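Side-chain contacts in putative uncharacterized protein (Ustilago maydis, PDB 4GNX), which probably serves as the small, OB-fold subunit of replication protein A, the heterotrimeric complex that binds single-stranded DNA: residues V21-K26 against S72-N77; T34-M37 against G43-E46; I47-D52 against N77-F82. One frame throughout, in Å; residues are numbered along the deposited sequence.

Contact 1 (V21-K26 against S72-N77)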
loop_
_atom_site.group_PDB
_atom_site.type_symbol
_atom_site.label_atom_id
_atom_site.label_comp_id
_atom_site.label_asym_id
_atom_site.label_seq_id
_atom_site.Cartn_x
_atom_site.Cartn_y
_atom_site.Cartn_z
ATOM N N VAL A 21 -1.625 25.584 16.915
ATOM C CA VAL A 21 -1.376 24.625 15.861
ATOM C C VAL A 21 -0.355 23.560 16.262
ATOM O O VAL A 21 0.192 23.561 17.383
ATOM C CB VAL A 21 -0.898 25.315 14.580
ATOM C CG1 VAL A 21 -1.939 26.309 14.076
ATOM C CG2 VAL A 21 0.454 25.966 14.813
ATOM N N ARG A 22 -0.093 22.658 15.327
ATOM C CA ARG A 22 0.904 21.631 15.513
ATOM C C ARG A 22 1.760 21.635 14.270
ATOM O O ARG A 22 1.234 21.680 13.167
ATOM C CB ARG A 22 0.208 20.301 15.675
ATOM C CG ARG A 22 1.129 19.166 16.055
ATOM C CD ARG A 22 0.340 18.071 16.775
ATOM N NE ARG A 22 0.071 18.447 18.162
ATOM C CZ ARG A 22 -0.775 17.810 18.957
ATOM N NH1 ARG A 22 -1.433 16.762 18.502
ATOM N NH2 ARG A 22 -0.970 18.224 20.206
ATOM N N ILE A 23 3.076 21.613 14.434
ATOM C CA ILE A 23 3.984 21.707 13.278
ATOM C C ILE A 23 5.265 20.892 13.491
ATOM O O ILE A 23 5.811 20.860 14.610
ATOM C CB ILE A 23 4.270 23.179 12.881
ATOM C CG1 ILE A 23 5.308 23.254 11.780
ATOM C CG2 ILE A 23 4.827 23.971 14.037
ATOM C CD1 ILE A 23 5.146 24.450 10.864
ATOM N N VAL A 24 5.720 20.234 12.421
ATOM C CA VAL A 24 6.903 19.378 12.459
ATOM C C VAL A 24 8.015 19.941 11.594
ATOM O O VAL A 24 7.784 20.406 10.484
ATOM C CB VAL A 24 6.605 17.951 11.946
ATOM C CG1 VAL A 24 7.835 17.064 12.098
ATOM C CG2 VAL A 24 5.445 17.319 12.703
ATOM N N GLY A 25 9.238 19.873 12.079
ATOM C CA GLY A 25 10.339 20.363 11.284
ATOM C C GLY A 25 11.682 19.913 11.771
ATOM O O GLY A 25 11.806 19.417 12.890
ATOM N N LYS A 26 12.667 20.076 10.898
ATOM C CA LYS A 26 14.064 19.770 11.169
ATOM C C LYS A 26 14.691 20.990 11.830
ATOM O O LYS A 26 14.520 22.114 11.368
ATOM C CB LYS A 26 14.794 19.472 9.857
ATOM C CG LYS A 26 15.958 18.494 9.936
ATOM C CD LYS A 26 17.265 19.164 10.297
ATOM C CE LYS A 26 18.442 18.299 9.895
ATOM N NZ LYS A 26 19.728 18.893 10.383
ATOM N N SER A 72 4.951 34.806 11.012
ATOM C CA SER A 72 5.179 33.374 11.220
ATOM C C SER A 72 6.105 33.099 12.427
ATOM O O SER A 72 7.174 32.471 12.302
ATOM C CB SER A 72 5.715 32.736 9.929
ATOM O OG SER A 72 7.002 33.217 9.612
ATOM N N SER A 73 5.680 33.604 13.586
ATOM C CA SER A 73 6.379 33.431 14.859
ATOM C C SER A 73 5.442 32.571 15.682
ATOM O O SER A 73 4.374 32.190 15.199
ATOM C CB SER A 73 6.653 34.789 15.541
ATOM O OG SER A 73 7.832 34.795 16.354
ATOM N N PHE A 74 5.810 32.281 16.927
ATOM C CA PHE A 74 5.233 31.124 17.581
ATOM C C PHE A 74 5.514 30.902 19.052
ATOM O O PHE A 74 6.668 30.721 19.416
ATOM C CB PHE A 74 5.879 29.977 16.915
ATOM C CG PHE A 74 4.932 29.027 16.400
ATOM C CD1 PHE A 74 4.646 29.015 15.051
ATOM C CD2 PHE A 74 4.307 28.154 17.261
ATOM C CE1 PHE A 74 3.754 28.113 14.542
ATOM C CE2 PHE A 74 3.403 27.247 16.768
ATOM C CZ PHE A 74 3.130 27.222 15.403
ATOM N N GLN A 75 4.478 30.839 19.888
ATOM C CA GLN A 75 4.699 30.621 21.316
ATOM C C GLN A 75 4.517 29.134 21.603
ATOM O O GLN A 75 3.390 28.663 21.651
ATOM C CB GLN A 75 3.793 31.529 22.198
ATOM C CG GLN A 75 4.064 31.503 23.714
ATOM C CD GLN A 75 3.746 32.818 24.473
ATOM O OE1 GLN A 75 2.979 33.675 24.001
ATOM N NE2 GLN A 75 4.345 32.975 25.670
ATOM N N ALA A 76 5.628 28.408 21.781
ATOM C CA ALA A 76 5.576 26.975 22.081
ATOM C C ALA A 76 4.838 26.693 23.379
ATOM O O ALA A 76 5.140 27.291 24.398
ATOM C CB ALA A 76 6.980 26.363 22.125
ATOM N N ASN A 77 3.869 25.780 23.319
ATOM C CA ASN A 77 3.204 25.256 24.506
ATOM C C ASN A 77 3.932 23.968 24.908
ATOM O O ASN A 77 4.500 23.881 25.997
ATOM C CB ASN A 77 1.692 25.038 24.263
ATOM C CG ASN A 77 0.884 26.363 24.154
ATOM O OD1 ASN A 77 1.222 27.390 24.769
ATOM N ND2 ASN A 77 -0.213 26.329 23.391
#
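Phe74 offers its far rim to two aliphatic side chains of the strand opposite. Val21 CG2 lies at the edge of the ring, near the ring plane, and faces the CZ corner; the modelled separation of Val21 CG2 from Phe74 CZ is too short for two carbons and is best treated as doubtful. Ile23 also uses its CG2, which comes obliquely to 3.9 Å from Phe74 CZ. Ile23 turns its longer branch anti to the backbone N (chi1 174°), and this leaves CG2 as the branch directed at the ring. All of the contact is apolar: no hydrogen bond crosses it, and it buries only 116 Å² in total. The backbones stay well separated, with Val21 CA and Phe74 CA 9.4 Å apart, so the ring spans most of the gap between the strands.

Val21 and Ile23 share one side of their strand, while Arg22 between them leaves the backbone away from Phe74; its guanidinium hydrogen-bonds Thr64 and salt-bridges Glu60 of a neighbouring subunit. The three touching residues are buried close to the middle of the chain, in what fits the hydrophobic interior of an OB-fold barrel. Leu13, Val45 and Ile47 also touch Phe74. Strand 60-68 pairs antiparallel with both strand 20-31 and strand 73-81, and therefore lies between them in the sheet; the phenylalanine reaches past it to join its two neighbours from the inside.

Contact 2 (T34-M37 against G43-E46)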
loop_
_atom_site.group_PDB
_atom_site.type_symbol
_atom_site.label_atom_id
_atom_site.label_comp_id
_atom_site.label_asym_id
_atom_site.label_seq_id
_atom_site.Cartn_x
_atom_site.Cartn_y
_atom_site.Cartn_z
ATOM N N THR A 34 14.977 30.794 21.193
ATOM C CA THR A 34 14.364 30.793 19.889
ATOM C C THR A 34 14.872 29.594 19.110
ATOM O O THR A 34 16.065 29.287 19.134
ATOM C CB THR A 34 14.644 32.105 19.134
ATOM O OG1 THR A 34 14.243 33.212 19.954
ATOM C CG2 THR A 34 13.864 32.165 17.817
ATOM N N LEU A 35 13.960 28.910 18.432
ATOM C CA LEU A 35 14.314 27.791 17.586
ATOM C C LEU A 35 14.005 28.155 16.155
ATOM O O LEU A 35 12.935 28.706 15.869
ATOM C CB LEU A 35 13.465 26.584 17.970
ATOM C CG LEU A 35 13.378 25.444 16.963
ATOM C CD1 LEU A 35 14.694 24.693 16.918
ATOM C CD2 LEU A 35 12.249 24.492 17.310
ATOM N N LEU A 36 14.925 27.844 15.251
ATOM C CA LEU A 36 14.613 27.945 13.836
ATOM C C LEU A 36 14.367 26.563 13.235
ATOM O O LEU A 36 15.220 25.667 13.302
ATOM C CB LEU A 36 15.683 28.705 13.062
ATOM C CG LEU A 36 15.203 29.253 11.712
ATOM C CD1 LEU A 36 13.991 30.159 11.870
ATOM C CD2 LEU A 36 16.328 30.003 11.023
ATOM N N MET A 37 13.190 26.413 12.639
ATOM C CA MET A 37 12.729 25.136 12.139
ATOM C C MET A 37 12.432 25.158 10.631
ATOM O O MET A 37 11.843 26.114 10.116
ATOM C CB MET A 37 11.480 24.765 12.909
ATOM C CG MET A 37 10.933 23.405 12.566
ATOM S SD MET A 37 9.280 23.148 13.227
ATOM C CE MET A 37 9.642 23.196 14.985
ATOM N N GLY A 43 9.646 25.828 4.038
ATOM C CA GLY A 43 9.750 27.140 4.662
ATOM C C GLY A 43 10.188 27.099 6.110
ATOM O O GLY A 43 9.935 26.142 6.809
ATOM N N ASN A 44 10.852 28.158 6.554
ATOM C CA ASN A 44 11.399 28.220 7.902
ATOM C C ASN A 44 10.454 28.970 8.819
ATOM O O ASN A 44 9.630 29.743 8.339
ATOM C CB ASN A 44 12.794 28.844 7.881
ATOM C CG ASN A 44 13.863 27.900 7.322
ATOM O OD1 ASN A 44 14.990 28.306 7.102
ATOM N ND2 ASN A 44 13.512 26.638 7.101
ATOM N N VAL A 45 10.544 28.702 10.125
ATOM C CA VAL A 45 9.579 29.190 11.123
ATOM C C VAL A 45 10.319 29.480 12.426
ATOM O O VAL A 45 11.115 28.649 12.892
ATOM C CB VAL A 45 8.460 28.156 11.420
ATOM C CG1 VAL A 45 7.528 28.652 12.513
ATOM C CG2 VAL A 45 7.632 27.881 10.188
ATOM N N GLU A 46 10.040 30.646 13.018
ATOM C CA GLU A 46 10.692 31.071 14.255
ATOM C C GLU A 46 9.822 30.634 15.430
ATOM O O GLU A 46 8.657 31.017 15.508
ATOM C CB GLU A 46 10.834 32.584 14.241
ATOM C CG GLU A 46 12.250 33.116 14.390
ATOM C CD GLU A 46 12.333 34.626 14.153
ATOM O OE1 GLU A 46 11.390 35.356 14.536
ATOM O OE2 GLU A 46 13.344 35.098 13.583
#
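Residues Thr34-Met37 and Asn44-Glu46 run antiparallel at 168°, their axes 4.8 Å apart, and Met37 and Val45 form a hydrogen-bonded pair: Met37 N donates to Val45 O over 3.1 Å and Val45 N to Met37 O over 2.9 Å. The first of these bonds is the straighter, 161° at the hydrogen against 133° for the second. Leu36 and Glu46 make the adjoining non-hydrogen-bonded pair.

Side chains then divide between the two faces. On one, Leu36 swings CD1 across the neighbouring strand until it lies 3.4 Å from Val45 O, with Glu46 CG and Asn44 CB a little farther off. Glu46 is touched again by Thr34, whose methyl CG2 sits 3.9 Å from Glu46 CG. Thr34 holds CG2 anti to the backbone N, with OG1 beside that N; the two side chains meet through carbon and not through the hydroxyl or carboxylate. On the other face Met37 and Val45 are buried. Beyond CB the Met37 chain runs away from Val45 and bends at its last torsion. The Met37 side chain packs on Val61 and Val63 of strand 60-68.

Strands 34-39 and 44-48, joined by a short turn, form an antiparallel beta hairpin with a partly exposed face (Leu36, Glu46) and a buried one (Met37, Val45), consistent with the second and third strands of an OB-fold barrel.

Contact 3 (I47-D52 against N77-F82); sequences IAMTPD and NQIREF
Ile79 meets the sulfur of Met49 with the end of its longer branch, and Ile79 is the one to follow outward. Its CA-CB bond already heads for residues 47-52. From CB, the CG1 branch stands beside the backbone N and anti to the carbonyl carbon (chi1 -56°), which carries it to 3.7 Å from Met49 SD. One bond farther on, the terminal CD1 meets the same sulfur at 3.6 Å. Met49 thus receives two successive carbons on a single atom, and the two chains cross at an angle instead of lying alongside each other. The sulfur gets there because the methionine folds at chi2 and chi3 (54° and 46°); the same bends carry its CE to 3.5 Å from Leu35 CB, so the thioether is wedged between Ile79 and the hairpin strand 34-39.

A second, looser touch occurs at the start of the other segment, where Thr50 OG1 comes to 4.1 Å from Asn77 O without forming a hydrogen bond. In all, 131 Å² is buried, and no hydrogen bond crosses between the segments.

A classic beta bulge sets Asn77 and Gln78 together across from Thr64 on strand 60-68, at the corner where the chain turns, at Asn77. Before the bulge, the backbone of Ala48 pairs with Phe74 and Ala76; after it, Ile79 packs on Val61 of strand 60-68 and on Val55, while its carbonyl accepts a hydrogen bond from Asn88 of a neighbouring subunit. The contact lies near the surface, between the chain leaving strand 44-48 and the second half of strand 73-81.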
loop_
_atom_site.group_PDB
_atom_site.type_symbol
_atom_site.label_atom_id
_atom_site.label_comp_id
_atom_site.label_asym_id
_atom_site.label_seq_id
_atom_site.Cartn_x
_atom_site.Cartn_y
_atom_site.Cartn_z
ATOM N N ILE A 47 10.363 29.816 16.333
ATOM C CA ILE A 47 9.586 29.351 17.495
ATOM C C ILE A 47 10.171 29.859 18.817
ATOM O O ILE A 47 11.365 29.729 19.069
ATOM C CB ILE A 47 9.498 27.812 17.562
ATOM C CG1 ILE A 47 9.363 27.197 16.160
ATOM C CG2 ILE A 47 8.369 27.383 18.499
ATOM C CD1 ILE A 47 8.081 26.427 15.926
ATOM N N ALA A 48 9.322 30.449 19.648
ATOM C CA ALA A 48 9.729 30.937 20.953
ATOM C C ALA A 48 9.527 29.799 21.924
ATOM O O ALA A 48 8.408 29.314 22.119
ATOM C CB ALA A 48 8.925 32.162 21.363
ATOM N N MET A 49 10.627 29.372 22.523
ATOM C CA MET A 49 10.676 28.164 23.311
ATOM C C MET A 49 10.494 28.416 24.814
ATOM O O MET A 49 10.937 29.440 25.349
ATOM C CB MET A 49 12.013 27.475 23.028
ATOM C CG MET A 49 11.978 25.953 22.999
ATOM S SD MET A 49 10.764 25.197 21.892
ATOM C CE MET A 49 11.044 26.179 20.417
ATOM N N THR A 50 9.821 27.471 25.473
ATOM C CA THR A 50 9.733 27.383 26.933
ATOM C C THR A 50 11.136 27.312 27.563
ATOM O O THR A 50 12.050 26.720 26.986
ATOM C CB THR A 50 8.875 26.150 27.336
ATOM O OG1 THR A 50 7.503 26.442 27.102
ATOM C CG2 THR A 50 9.001 25.785 28.799
ATOM N N PRO A 51 11.315 27.937 28.738
ATOM C CA PRO A 51 12.555 27.849 29.509
ATOM C C PRO A 51 13.175 26.446 29.580
ATOM O O PRO A 51 14.366 26.279 29.312
ATOM C CB PRO A 51 12.126 28.317 30.898
ATOM C CG PRO A 51 11.023 29.279 30.625
ATOM C CD PRO A 51 10.411 28.954 29.295
ATOM N N ASP A 52 12.383 25.448 29.943
ATOM C CA ASP A 52 12.885 24.077 29.923
ATOM C C ASP A 52 12.615 23.401 28.580
ATOM O O ASP A 52 11.481 22.994 28.283
ATOM C CB ASP A 52 12.349 23.245 31.097
ATOM C CG ASP A 52 10.898 23.552 31.435
ATOM O OD1 ASP A 52 10.008 23.389 30.569
ATOM O OD2 ASP A 52 10.660 23.942 32.597
ATOM N N ASN A 77 3.869 25.780 23.319
ATOM C CA ASN A 77 3.204 25.256 24.506
ATOM C C ASN A 77 3.932 23.968 24.908
ATOM O O ASN A 77 4.500 23.881 25.997
ATOM C CB ASN A 77 1.692 25.038 24.263
ATOM C CG ASN A 77 0.884 26.363 24.154
ATOM O OD1 ASN A 77 1.222 27.390 24.769
ATOM N ND2 ASN A 77 -0.213 26.329 23.391
ATOM N N GLN A 78 3.953 22.989 24.000
ATOM C CA GLN A 78 4.612 21.698 24.237
ATOM C C GLN A 78 5.514 21.309 23.096
ATOM O O GLN A 78 5.435 21.864 22.019
ATOM C CB GLN A 78 3.608 20.573 24.498
ATOM C CG GLN A 78 3.227 20.416 25.966
ATOM C CD GLN A 78 4.355 19.888 26.881
ATOM O OE1 GLN A 78 4.095 19.131 27.838
ATOM N NE2 GLN A 78 5.609 20.302 26.613
ATOM N N ILE A 79 6.396 20.355 23.334
ATOM C CA ILE A 79 7.347 19.965 22.303
ATOM C C ILE A 79 7.681 18.455 22.375
ATOM O O ILE A 79 7.929 17.915 23.461
ATOM C CB ILE A 79 8.642 20.836 22.350
ATOM C CG1 ILE A 79 8.356 22.359 22.231
ATOM C CG2 ILE A 79 9.598 20.403 21.256
ATOM C CD1 ILE A 79 8.319 23.155 23.541
ATOM N N ARG A 80 7.695 17.809 21.204
ATOM C CA ARG A 80 7.949 16.376 21.032
ATOM C C ARG A 80 9.224 16.046 20.211
ATOM O O ARG A 80 9.395 16.552 19.113
ATOM C CB ARG A 80 6.742 15.769 20.323
ATOM C CG ARG A 80 6.141 14.551 20.997
ATOM C CD ARG A 80 7.184 13.508 21.428
ATOM N NE ARG A 80 8.081 13.980 22.506
ATOM C CZ ARG A 80 8.714 13.216 23.404
ATOM N NH1 ARG A 80 8.573 11.889 23.425
ATOM N NH2 ARG A 80 9.489 13.803 24.307
ATOM N N GLU A 81 10.095 15.176 20.711
ATOM C CA GLU A 81 11.300 14.761 19.976
ATOM C C GLU A 81 11.031 13.667 18.918
ATOM O O GLU A 81 9.976 13.045 18.957
ATOM C CB GLU A 81 12.328 14.255 20.985
ATOM C CG GLU A 81 13.769 14.591 20.645
ATOM C CD GLU A 81 14.237 13.841 19.422
ATOM O OE1 GLU A 81 14.381 12.598 19.508
ATOM O OE2 GLU A 81 14.429 14.491 18.369
ATOM N N PHE A 82 11.968 13.441 17.978
ATOM C CA PHE A 82 11.964 12.236 17.079
ATOM C C PHE A 82 13.317 11.602 16.735
ATOM O O PHE A 82 13.876 10.867 17.532
ATOM C CB PHE A 82 11.298 12.521 15.760
ATOM C CG PHE A 82 10.134 13.408 15.865
ATOM C CD1 PHE A 82 10.020 14.488 15.052
ATOM C CD2 PHE A 82 9.133 13.140 16.761
ATOM C CE1 PHE A 82 8.925 15.306 15.117
ATOM C CE2 PHE A 82 8.030 13.955 16.851
ATOM C CZ PHE A 82 7.931 15.047 16.023
#

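All three contacts reach one curled sheet, consistent with a single OB-fold barrel. Contact 1 lies near its middle, with the centre of contact 2 about 8 Å away and that of contact 3 about 9 Å; the centres of contacts 2 and 3 are about 12 Å apart. Along the chain, contact 2 is nested within the loop that contact 1 closes and is complete before contact 3 opens, whereas contacts 1 and 3 interlock and share Asn77. Strand 44-48 carries parts of contacts 2 and 3, and strand 73-81 parts of contacts 1 and 3. Where these two strands come side by side, distant parts of the sequence meet, consistent with the closure of an OB barrel.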